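Local coordinates for protein (aminopeptidase) (PDB 1B65) that probably removes N-terminal L-residues from peptides and cleaves D-alanyl esters and amides, as a serine aminopeptidase with a variant Ntn hydrolase fold, at residues Gly21-Tyr26 against Ala198-Glu203; Thr30-Val35 against Val254-Leu259; Val37-Ile42 against Gly178-Gly183; Ala61-Met66 against Leu100-Ile105. One frame throughout, in Å; residues are numbered along the deposited sequence.

Contact 1: Gly21-Tyr26 against Ala198-Glu203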
loop_
_atom_site.group_PDB
_atom_site.type_symbol
_atom_site.label_atom_id
_atom_site.label_comp_id
_atom_site.label_asym_id
_atom_site.label_seq_id
_atom_site.Cartn_x
_atom_site.Cartn_y
_atom_site.Cartn_z
ATOM N N GLY A 21 -27.579 18.514 -4.520
ATOM C CA GLY A 21 -28.509 17.462 -4.366
ATOM C C GLY A 21 -29.424 17.200 -3.192
ATOM O O GLY A 21 -29.423 17.801 -2.103
ATOM N N VAL A 22 -30.122 16.065 -3.326
ATOM C CA VAL A 22 -31.109 15.630 -2.332
ATOM C C VAL A 22 -30.438 14.956 -1.149
ATOM O O VAL A 22 -29.599 14.074 -1.322
ATOM C CB VAL A 22 -32.060 14.640 -3.050
ATOM C CG1 VAL A 22 -33.069 14.070 -2.058
ATOM C CG2 VAL A 22 -32.744 15.464 -4.140
ATOM N N THR A 23 -30.845 15.354 0.053
ATOM C CA THR A 23 -30.265 14.789 1.256
ATOM C C THR A 23 -31.213 13.759 1.890
ATOM O O THR A 23 -32.371 13.702 1.463
ATOM C CB THR A 23 -30.008 15.888 2.308
ATOM O OG1 THR A 23 -31.276 16.348 2.844
ATOM C CG2 THR A 23 -29.251 17.076 1.703
ATOM N N GLY A 24 -30.688 12.981 2.837
ATOM C CA GLY A 24 -31.581 12.127 3.642
ATOM C C GLY A 24 -32.415 13.094 4.532
ATOM O O GLY A 24 -32.240 14.317 4.585
ATOM N N PRO A 25 -33.239 12.515 5.398
ATOM C CA PRO A 25 -34.162 13.278 6.221
ATOM C C PRO A 25 -33.546 14.312 7.112
ATOM O O PRO A 25 -34.052 15.442 7.221
ATOM C CB PRO A 25 -34.896 12.210 7.025
ATOM C CG PRO A 25 -34.864 11.009 6.140
ATOM C CD PRO A 25 -33.533 11.050 5.412
ATOM N N TYR A 26 -32.409 13.990 7.762
ATOM C CA TYR A 26 -31.776 14.915 8.679
ATOM C C TYR A 26 -30.540 15.566 8.076
ATOM O O TYR A 26 -29.893 16.324 8.788
ATOM C CB TYR A 26 -31.375 14.192 10.003
ATOM C CG TYR A 26 -32.631 13.741 10.728
ATOM C CD1 TYR A 26 -33.480 14.705 11.284
ATOM C CD2 TYR A 26 -33.003 12.407 10.801
ATOM C CE1 TYR A 26 -34.638 14.323 11.941
ATOM C CE2 TYR A 26 -34.156 12.020 11.476
ATOM C CZ TYR A 26 -34.970 12.988 12.015
ATOM O OH TYR A 26 -36.142 12.645 12.686
ATOM N N ALA A 198 -23.412 15.608 6.837
ATOM C CA ALA A 198 -24.303 15.818 5.683
ATOM C C ALA A 198 -24.613 14.439 5.109
ATOM O O ALA A 198 -23.874 13.472 5.412
ATOM C CB ALA A 198 -23.632 16.655 4.587
ATOM N N SER A 199 -25.617 14.393 4.242
ATOM C CA SER A 199 -25.921 13.134 3.558
ATOM C C SER A 199 -26.454 13.406 2.151
ATOM O O SER A 199 -26.873 14.510 1.782
ATOM C CB SER A 199 -26.949 12.269 4.309
ATOM O OG SER A 199 -28.228 12.964 4.335
ATOM N N ARG A 200 -26.452 12.323 1.357
ATOM C CA ARG A 200 -26.972 12.401 0.004
ATOM C C ARG A 200 -27.714 11.094 -0.269
ATOM O O ARG A 200 -27.269 10.043 0.208
ATOM C CB ARG A 200 -25.921 12.567 -1.088
ATOM C CG ARG A 200 -25.158 13.891 -1.124
ATOM C CD ARG A 200 -26.151 15.018 -1.438
ATOM N NE ARG A 200 -25.438 16.290 -1.636
ATOM C CZ ARG A 200 -25.118 17.067 -0.610
ATOM N NH1 ARG A 200 -25.421 16.753 0.649
ATOM N NH2 ARG A 200 -24.459 18.218 -0.871
ATOM N N VAL A 201 -28.759 11.153 -1.097
ATOM C CA VAL A 201 -29.419 9.879 -1.452
ATOM C C VAL A 201 -29.214 9.699 -2.941
ATOM O O VAL A 201 -29.319 10.699 -3.708
ATOM C CB VAL A 201 -30.897 9.911 -1.044
ATOM C CG1 VAL A 201 -31.724 8.780 -1.610
ATOM C CG2 VAL A 201 -31.002 9.907 0.477
ATOM N N VAL A 202 -28.868 8.485 -3.373
ATOM C CA VAL A 202 -28.673 8.267 -4.811
ATOM C C VAL A 202 -29.511 7.036 -5.217
ATOM O O VAL A 202 -29.660 6.139 -4.406
ATOM C CB VAL A 202 -27.199 7.958 -5.159
ATOM C CG1 VAL A 202 -26.308 9.192 -4.912
ATOM C CG2 VAL A 202 -26.669 6.814 -4.335
ATOM N N GLU A 203 -29.895 6.984 -6.472
ATOM C CA GLU A 203 -30.610 5.817 -6.991
ATOM C C GLU A 203 -29.565 4.927 -7.683
ATOM O O GLU A 203 -28.684 5.412 -8.395
ATOM C CB GLU A 203 -31.671 6.243 -8.012
ATOM C CG GLU A 203 -32.567 5.044 -8.339
ATOM C CD GLU A 203 -33.041 4.972 -9.774
ATOM O OE1 GLU A 203 -33.688 5.935 -10.251
ATOM O OE2 GLU A 203 -32.751 3.888 -10.365
HETATM O O HOH W 1 -28.405 13.291 -4.118
#
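Val201 and Ser199 of the strand grip the loop Gly21-Tyr26 through two hydrogen bonds, one between backbones and one from a backbone amide to a side-chain hydroxyl. Val201 N donates to Val22 O at 3.0 Å, and the same carbonyl oxygen takes a second proton from a water that also donates to Val201 O. Two residues on, Gly24 N donates to Ser199 OG at 2.9 Å. That hydroxyl stands between its own backbone N and carbonyl carbon (chi1 65°), where it meets the loop amide and is also hydrogen-bonded to Asp31. Thr23, between these bonds, is the closely packed part: its CA lies 3.4 Å from Ser199 O in a CA-H...O contact, and its CG2 lies 3.5 Å from Ser199 O, near Arg200 NH1. The guanidinium folds back on its own strand, NH1 donating to Ser199 O at 2.9 Å from above the carbonyl plane, while NH2 forms a salt bridge with Glu334. Val201 CG2 reaches Gly24 N at 3.9 Å.

Packing thins toward both ends of the loop. Gly21 and Val22 are exposed, the Val22 side chain standing off from the strand though its carbonyl is bonded, and the Tyr26 ring leads away. The loop runs beside strand 194-204, an outermost strand of the six-stranded sheet within this chain; strand 207-217 pairs with its other edge, and helix 322-342 packs on Ala198, Arg200 and Val202.

Contact 2: Thr30-Val35 against Val254-Leu259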
loop_
_atom_site.group_PDB
_atom_site.type_symbol
_atom_site.label_atom_id
_atom_site.label_comp_id
_atom_site.label_asym_id
_atom_site.label_seq_id
_atom_site.Cartn_x
_atom_site.Cartn_y
_atom_site.Cartn_z
ATOM N N THR A 30 -26.602 9.971 10.406
ATOM C CA THR A 30 -27.662 9.107 10.933
ATOM C C THR A 30 -28.753 8.831 9.907
ATOM O O THR A 30 -29.597 7.979 10.180
ATOM C CB THR A 30 -28.319 9.751 12.174
ATOM O OG1 THR A 30 -28.693 11.071 11.778
ATOM C CG2 THR A 30 -27.304 9.771 13.314
ATOM N N ASP A 31 -28.703 9.425 8.697
ATOM C CA ASP A 31 -29.632 9.058 7.642
ATOM C C ASP A 31 -29.331 7.665 7.085
ATOM O O ASP A 31 -30.157 7.023 6.425
ATOM C CB ASP A 31 -29.612 10.071 6.494
ATOM C CG ASP A 31 -30.243 11.392 6.913
ATOM O OD1 ASP A 31 -31.124 11.467 7.799
ATOM O OD2 ASP A 31 -29.804 12.404 6.339
ATOM N N VAL A 32 -28.123 7.182 7.383
ATOM C CA VAL A 32 -27.782 5.794 7.068
ATOM C C VAL A 32 -28.395 4.932 8.174
ATOM O O VAL A 32 -28.076 5.001 9.364
ATOM C CB VAL A 32 -26.257 5.585 7.012
ATOM C CG1 VAL A 32 -25.943 4.102 6.734
ATOM C CG2 VAL A 32 -25.645 6.430 5.898
ATOM N N ASP A 33 -29.319 4.050 7.805
ATOM C CA ASP A 33 -30.073 3.245 8.762
ATOM C C ASP A 33 -29.221 2.494 9.783
ATOM O O ASP A 33 -28.213 1.861 9.434
ATOM C CB ASP A 33 -30.871 2.219 7.957
ATOM C CG ASP A 33 -30.069 0.941 7.731
ATOM O OD1 ASP A 33 -28.951 1.000 7.100
ATOM O OD2 ASP A 33 -30.529 -0.111 8.254
ATOM N N GLY A 34 -29.575 2.663 11.037
ATOM C CA GLY A 34 -28.923 1.944 12.124
ATOM C C GLY A 34 -27.698 2.655 12.682
ATOM O O GLY A 34 -27.207 2.152 13.667
ATOM N N VAL A 35 -27.219 3.709 12.010
ATOM C CA VAL A 35 -26.001 4.363 12.504
ATOM C C VAL A 35 -26.372 5.420 13.532
ATOM O O VAL A 35 -27.189 6.290 13.206
ATOM C CB VAL A 35 -25.234 5.031 11.344
ATOM C CG1 VAL A 35 -24.082 5.887 11.899
ATOM C CG2 VAL A 35 -24.719 3.913 10.428
ATOM N N VAL A 254 -15.448 10.460 8.056
ATOM C CA VAL A 254 -16.064 9.169 8.175
ATOM C C VAL A 254 -17.234 9.160 7.169
ATOM O O VAL A 254 -18.072 10.058 7.208
ATOM C CB VAL A 254 -16.675 8.967 9.579
ATOM C CG1 VAL A 254 -17.410 7.644 9.607
ATOM C CG2 VAL A 254 -15.572 9.007 10.645
ATOM N N LEU A 255 -17.173 8.236 6.218
ATOM C CA LEU A 255 -18.251 8.081 5.244
ATOM C C LEU A 255 -19.001 6.807 5.554
ATOM O O LEU A 255 -18.370 5.744 5.761
ATOM C CB LEU A 255 -17.637 7.941 3.824
ATOM C CG LEU A 255 -17.143 9.281 3.285
ATOM C CD1 LEU A 255 -16.251 9.059 2.063
ATOM C CD2 LEU A 255 -18.347 10.139 2.919
ATOM N N ALA A 256 -20.321 6.820 5.640
ATOM C CA ALA A 256 -21.095 5.619 5.876
ATOM C C ALA A 256 -22.088 5.454 4.707
ATOM O O ALA A 256 -22.606 6.458 4.191
ATOM C CB ALA A 256 -21.952 5.762 7.165
ATOM N N THR A 257 -22.364 4.227 4.318
ATOM C CA THR A 257 -23.391 4.019 3.278
ATOM C C THR A 257 -24.093 2.681 3.474
ATOM O O THR A 257 -23.495 1.807 4.095
ATOM C CB THR A 257 -22.805 4.077 1.865
ATOM O OG1 THR A 257 -23.838 3.973 0.862
ATOM C CG2 THR A 257 -21.785 2.921 1.673
ATOM N N ASP A 258 -25.288 2.530 2.893
ATOM C CA ASP A 258 -25.934 1.215 2.943
ATOM C C ASP A 258 -25.777 0.537 1.581
ATOM O O ASP A 258 -26.364 -0.528 1.333
ATOM C CB ASP A 258 -27.407 1.325 3.352
ATOM C CG ASP A 258 -28.184 2.404 2.633
ATOM O OD1 ASP A 258 -27.688 3.092 1.745
ATOM O OD2 ASP A 258 -29.396 2.517 2.971
ATOM N N LEU A 259 -25.047 1.138 0.634
ATOM C CA LEU A 259 -24.785 0.475 -0.641
ATOM C C LEU A 259 -23.912 -0.752 -0.422
ATOM O O LEU A 259 -22.943 -0.749 0.355
ATOM C CB LEU A 259 -24.041 1.464 -1.571
ATOM C CG LEU A 259 -23.959 1.159 -3.056
ATOM C CD1 LEU A 259 -25.293 1.329 -3.776
ATOM C CD2 LEU A 259 -22.899 2.039 -3.742
HETATM O O HOH W 2 -30.264 4.259 4.994
#
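Val32 points its side chain at the end of strand 251-257 and sets one methyl on each of two neighbouring peptide groups. CG2 lies 3.5 Å from Ala256 O and 4.0 Å from Ala256 CB, whose methyl points back toward the loop. CG1 extends further along the strand to Thr257 C, also at 4.0 Å. With CG1 anti to the backbone N (chi1 178°), the two branches rest on successive peptides of the strand end. The Thr257 side chain points away from this loop: its OG1 accepts a nearly straight hydrogen bond from Leu259 N at 3.1 Å, an ST turn that bends the chain as the strand ends, and is also hydrogen-bonded to Thr210 O.

On the loop side, Val32-Val35 forms a type II beta turn closed by Val35 N to Val32 O, with Gly34 at its third position. This turn leads into strand 36-43 of the four-stranded sheet, so the contact lays the approach to one sheet of the Ntn-type fold against a strand of the other.

Beyond the apolar patch, the side chains of Asp33 and Asp258 cross obliquely, their carboxylate planes 33° apart. Asp33 OD1 is 4.1 Å from Asp258 CB and 4.4 Å from Asp258 OD2, a like-charge approach that probably costs some energy, eased on the Asp258 side by a hydrogen bond between OD1 and Thr210 N. A water that accepts from Asp33 N at 3.0 Å has Asp258 OD2 and Asp31 O within hydrogen-bonding distance.

Contact 3: Val37-Ile42 against Gly178-Gly183; sequences VGFQTI and GNCGGG
A glycine-rich loop, Gly178-Gly183, packs here against strand 36-43, an outermost strand of the four-stranded sheet within this chain, and is held by one hydrogen bond and a sulfur-aromatic contact. Thr41 OG1 accepts from Gly181 N at 2.8 Å, almost straight at 172°. Placing OG1 beside its own backbone N (chi1 -62°) turns CG2 toward the preceding part of the loop, where it lies 3.7 Å from Asn179 O. Cys180 SG sits over one face of the Phe39 ring, 4.0 Å from its centroid and 12° off the ring normal, so the sulfur is almost directly above the ring centre.

Between Thr41 and Phe39 comes Gly181, with positive phi and no side chain. Its CA approaches Phe39 CD1 at 3.7 Å and makes a CA-H...O contact with Gln40 O at 3.4 Å. Gln40 points the other way and binds Asp162 on helix 160-168. Along its paired edge, strand 36-43 bonds to strand 56-63, while the loop reaches the second sheet through Cys180 O and Thr195 OG1 of strand 194-204.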
loop_
_atom_site.group_PDB
_atom_site.type_symbol
_atom_site.label_atom_id
_atom_site.label_comp_id
_atom_site.label_asym_id
_atom_site.label_seq_id
_atom_site.Cartn_x
_atom_site.Cartn_y
_atom_site.Cartn_z
ATOM N N VAL A 37 -25.042 8.466 16.505
ATOM C CA VAL A 37 -23.914 9.332 16.854
ATOM C C VAL A 37 -24.128 9.813 18.290
ATOM O O VAL A 37 -25.275 10.158 18.617
ATOM C CB VAL A 37 -23.857 10.567 15.927
ATOM C CG1 VAL A 37 -22.795 11.572 16.327
ATOM C CG2 VAL A 37 -23.622 10.121 14.471
ATOM N N GLY A 38 -23.076 9.771 19.096
ATOM C CA GLY A 38 -23.197 10.289 20.457
ATOM C C GLY A 38 -22.000 11.199 20.753
ATOM O O GLY A 38 -20.926 11.026 20.157
ATOM N N PHE A 39 -22.232 12.182 21.635
ATOM C CA PHE A 39 -21.158 13.116 21.941
ATOM C C PHE A 39 -20.990 13.332 23.452
ATOM O O PHE A 39 -21.975 13.228 24.208
ATOM C CB PHE A 39 -21.464 14.524 21.406
ATOM C CG PHE A 39 -21.615 14.684 19.921
ATOM C CD1 PHE A 39 -20.532 14.551 19.054
ATOM C CD2 PHE A 39 -22.855 14.932 19.383
ATOM C CE1 PHE A 39 -20.700 14.730 17.698
ATOM C CE2 PHE A 39 -23.042 15.096 18.036
ATOM C CZ PHE A 39 -21.964 14.985 17.169
ATOM N N GLN A 40 -19.754 13.647 23.823
ATOM C CA GLN A 40 -19.466 14.126 25.175
ATOM C C GLN A 40 -18.702 15.431 24.948
ATOM O O GLN A 40 -17.698 15.401 24.211
ATOM C CB GLN A 40 -18.754 13.146 26.088
ATOM C CG GLN A 40 -18.132 13.819 27.315
ATOM C CD GLN A 40 -19.202 14.205 28.314
ATOM O OE1 GLN A 40 -20.352 14.495 27.986
ATOM N NE2 GLN A 40 -18.812 14.232 29.588
ATOM N N THR A 41 -19.169 16.551 25.491
ATOM C CA THR A 41 -18.503 17.835 25.195
ATOM C C THR A 41 -18.010 18.478 26.473
ATOM O O THR A 41 -18.820 18.665 27.401
ATOM C CB THR A 41 -19.541 18.733 24.491
ATOM O OG1 THR A 41 -19.947 18.097 23.251
ATOM C CG2 THR A 41 -18.984 20.130 24.184
ATOM N N ILE A 42 -16.743 18.857 26.507
ATOM C CA ILE A 42 -16.160 19.467 27.706
ATOM C C ILE A 42 -15.787 20.895 27.389
ATOM O O ILE A 42 -14.926 21.111 26.521
ATOM C CB ILE A 42 -14.911 18.677 28.168
ATOM C CG1 ILE A 42 -15.285 17.222 28.481
ATOM C CG2 ILE A 42 -14.284 19.357 29.383
ATOM C CD1 ILE A 42 -14.099 16.265 28.562
ATOM N N GLY A 178 -20.689 21.612 15.120
ATOM C CA GLY A 178 -19.967 22.809 15.624
ATOM C C GLY A 178 -19.037 22.420 16.767
ATOM O O GLY A 178 -18.281 21.444 16.685
ATOM N N ASN A 179 -19.185 23.159 17.890
ATOM C CA ASN A 179 -18.316 22.912 19.032
ATOM C C ASN A 179 -18.845 21.770 19.870
ATOM O O ASN A 179 -19.345 22.020 20.982
ATOM C CB ASN A 179 -18.131 24.153 19.921
ATOM C CG ASN A 179 -17.631 25.358 19.163
ATOM O OD1 ASN A 179 -17.169 25.270 18.063
ATOM N ND2 ASN A 179 -17.775 26.542 19.783
ATOM N N CYS A 180 -18.734 20.522 19.383
ATOM C CA CYS A 180 -19.255 19.418 20.172
ATOM C C CYS A 180 -18.436 18.149 19.945
ATOM O O CYS A 180 -17.854 18.001 18.870
ATOM C CB CYS A 180 -20.726 19.138 19.824
ATOM S SG CYS A 180 -21.024 18.778 18.067
ATOM N N GLY A 181 -18.418 17.326 20.976
ATOM C CA GLY A 181 -17.699 16.042 20.850
ATOM C C GLY A 181 -16.229 16.324 20.621
ATOM O O GLY A 181 -15.596 17.228 21.194
ATOM N N GLY A 182 -15.607 15.422 19.820
ATOM C CA GLY A 182 -14.193 15.585 19.477
ATOM C C GLY A 182 -13.905 16.917 18.810
ATOM O O GLY A 182 -12.773 17.395 18.757
ATOM N N GLY A 183 -14.861 17.561 18.147
ATOM C CA GLY A 183 -14.728 18.792 17.423
ATOM C C GLY A 183 -14.677 20.057 18.279
ATOM O O GLY A 183 -14.409 21.138 17.785
#

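Contact 4: Ala61-Met66 against Leu100-Ile105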
loop_
_atom_site.group_PDB
_atom_site.type_symbol
_atom_site.label_atom_id
_atom_site.label_comp_id
_atom_site.label_asym_id
_atom_site.label_seq_id
_atom_site.Cartn_x
_atom_site.Cartn_y
_atom_site.Cartn_z
ATOM N N ALA A 61 -18.763 9.583 19.118
ATOM C CA ALA A 61 -18.836 8.133 18.880
ATOM C C ALA A 61 -19.854 7.862 17.783
ATOM O O ALA A 61 -20.914 8.473 17.753
ATOM C CB ALA A 61 -19.292 7.455 20.178
ATOM N N ILE A 62 -19.483 7.072 16.793
ATOM C CA ILE A 62 -20.416 6.721 15.711
ATOM C C ILE A 62 -20.587 5.203 15.792
ATOM O O ILE A 62 -19.606 4.470 15.592
ATOM C CB ILE A 62 -19.766 7.124 14.367
ATOM C CG1 ILE A 62 -19.502 8.642 14.363
ATOM C CG2 ILE A 62 -20.707 6.722 13.224
ATOM C CD1 ILE A 62 -18.318 9.026 13.512
ATOM N N LEU A 63 -21.784 4.699 15.984
ATOM C CA LEU A 63 -21.947 3.240 16.110
ATOM C C LEU A 63 -22.888 2.696 15.056
ATOM O O LEU A 63 -24.065 3.057 15.049
ATOM C CB LEU A 63 -22.605 2.979 17.463
ATOM C CG LEU A 63 -22.331 1.792 18.346
ATOM C CD1 LEU A 63 -23.578 1.318 19.115
ATOM C CD2 LEU A 63 -21.538 0.646 17.738
ATOM N N PRO A 64 -22.396 1.848 14.182
ATOM C CA PRO A 64 -23.230 1.205 13.157
ATOM C C PRO A 64 -24.084 0.108 13.785
ATOM O O PRO A 64 -23.707 -0.433 14.832
ATOM C CB PRO A 64 -22.223 0.595 12.206
ATOM C CG PRO A 64 -20.874 1.104 12.600
ATOM C CD PRO A 64 -20.955 1.455 14.077
ATOM N N HIS A 65 -25.241 -0.233 13.234
ATOM C CA HIS A 65 -26.124 -1.284 13.723
ATOM C C HIS A 65 -26.333 -1.157 15.217
ATOM O O HIS A 65 -26.206 -2.107 15.993
ATOM C CB HIS A 65 -25.526 -2.664 13.393
ATOM C CG HIS A 65 -25.430 -2.905 11.918
ATOM N ND1 HIS A 65 -26.523 -2.852 11.076
ATOM C CD2 HIS A 65 -24.355 -3.246 11.155
ATOM C CE1 HIS A 65 -26.118 -3.148 9.843
ATOM N NE2 HIS A 65 -24.830 -3.372 9.869
ATOM N N MET A 66 -26.741 0.044 15.672
ATOM C CA MET A 66 -26.774 0.283 17.113
ATOM C C MET A 66 -27.795 -0.546 17.857
ATOM O O MET A 66 -27.657 -0.764 19.065
ATOM C CB MET A 66 -26.856 1.796 17.402
ATOM C CG MET A 66 -28.181 2.329 16.991
ATOM S SD MET A 66 -28.297 4.130 17.347
ATOM C CE MET A 66 -29.127 4.535 15.811
ATOM N N LEU A 100 -15.451 -3.816 13.884
ATOM C CA LEU A 100 -16.617 -4.046 14.719
ATOM C C LEU A 100 -16.699 -2.897 15.714
ATOM O O LEU A 100 -15.654 -2.370 16.059
ATOM C CB LEU A 100 -16.229 -5.265 15.602
ATOM C CG LEU A 100 -16.614 -6.696 15.326
ATOM C CD1 LEU A 100 -17.657 -6.835 14.243
ATOM C CD2 LEU A 100 -15.411 -7.593 15.144
ATOM N N GLY A 101 -17.896 -2.546 16.204
ATOM C CA GLY A 101 -17.875 -1.501 17.243
ATOM C C GLY A 101 -17.885 -0.121 16.627
ATOM O O GLY A 101 -18.079 0.054 15.432
ATOM N N PRO A 102 -17.720 0.896 17.476
ATOM C CA PRO A 102 -17.870 2.257 17.033
ATOM C C PRO A 102 -16.607 2.884 16.453
ATOM O O PRO A 102 -15.484 2.410 16.712
ATOM C CB PRO A 102 -18.169 3.002 18.352
ATOM C CG PRO A 102 -17.493 2.194 19.427
ATOM C CD PRO A 102 -17.541 0.760 18.953
ATOM N N VAL A 103 -16.797 3.971 15.731
ATOM C CA VAL A 103 -15.677 4.831 15.380
ATOM C C VAL A 103 -15.684 5.916 16.464
ATOM O O VAL A 103 -16.769 6.472 16.757
ATOM C CB VAL A 103 -15.752 5.467 14.004
ATOM C CG1 VAL A 103 -14.563 6.412 13.770
ATOM C CG2 VAL A 103 -15.743 4.317 12.983
ATOM N N VAL A 104 -14.551 6.133 17.108
ATOM C CA VAL A 104 -14.484 7.108 18.218
ATOM C C VAL A 104 -13.478 8.166 17.851
ATOM O O VAL A 104 -12.397 7.846 17.332
ATOM C CB VAL A 104 -14.079 6.435 19.545
ATOM C CG1 VAL A 104 -13.947 7.456 20.668
ATOM C CG2 VAL A 104 -15.076 5.365 19.942
ATOM N N ILE A 105 -13.848 9.456 17.965
ATOM C CA ILE A 105 -12.931 10.508 17.558
ATOM C C ILE A 105 -12.689 11.421 18.771
ATOM O O ILE A 105 -13.690 11.828 19.387
ATOM C CB ILE A 105 -13.470 11.325 16.366
ATOM C CG1 ILE A 105 -14.135 10.425 15.306
ATOM C CG2 ILE A 105 -12.299 12.067 15.675
ATOM C CD1 ILE A 105 -14.756 11.190 14.147
#
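Two central strands of the four-stranded mixed sheet, 56-63 and 103-107, pair antiparallel here; the axes of the short segments 61-63 and 103-105 come within 4.8 Å, at 171°. Ile62 and Val103 form a hydrogen-bonded pair: Ile62 N donates to Val103 O at 2.8 Å, and Val103 N returns a bond to Ile62 O at 2.9 Å, lying in the plane of that carbonyl. Ala61 and Val104 make the adjoining non-hydrogen-bonded pair, where Ala61 CA also approaches Val103 O.

On the face carrying Ile62 and Val103, Ile62 CD1 extends past its partner to meet Ile105 CD1 at 4.2 Å, end methyl to end methyl; both isoleucines also touch Leu214 of the other sheet. Regular pairing stops where the prolines enter. Leu63 CD2 lies alongside Pro102 N at 3.8 Å, and Pro102 CB rests 3.4 Å from Ile62 O. The opposite face, with Ala61 and Val104, meets helices 160-168 and 111-125.

Pro64 has no amide proton to offer Gly101 O, and its CD sits there instead, at 3.5 Å, so the backbone bonds at Ile62-Val103 give way to proline-ring contacts with carbonyl oxygens and to apolar packing of Leu63.

How the contacts relate
Contacts 3 and 4 both belong to the four-stranded sheet: strands 36-43 and 56-63 are neighbours, joined by Gly38 O and Ala61 N. Contacts 1 and 2 reach the six-stranded sheet and meet at Asp31, whose carboxylate binds Ser199 and Tyr26. Contact 2 also touches contact 4, through Gly34 O with Met66 N and through Val35 on Ile62, so Thr30-Val35 spans both sheets. Contact 4 is wholly buried and pairs strand with strand; contact 1, furthest from the chain's centre, is a partly exposed, hydrated loop on a strand. Contact 2 grades from apolar packing to a pair of carboxylates, one of them meeting a water, whereas contact 3 relies on a hydroxyl, a sulfur and glycine.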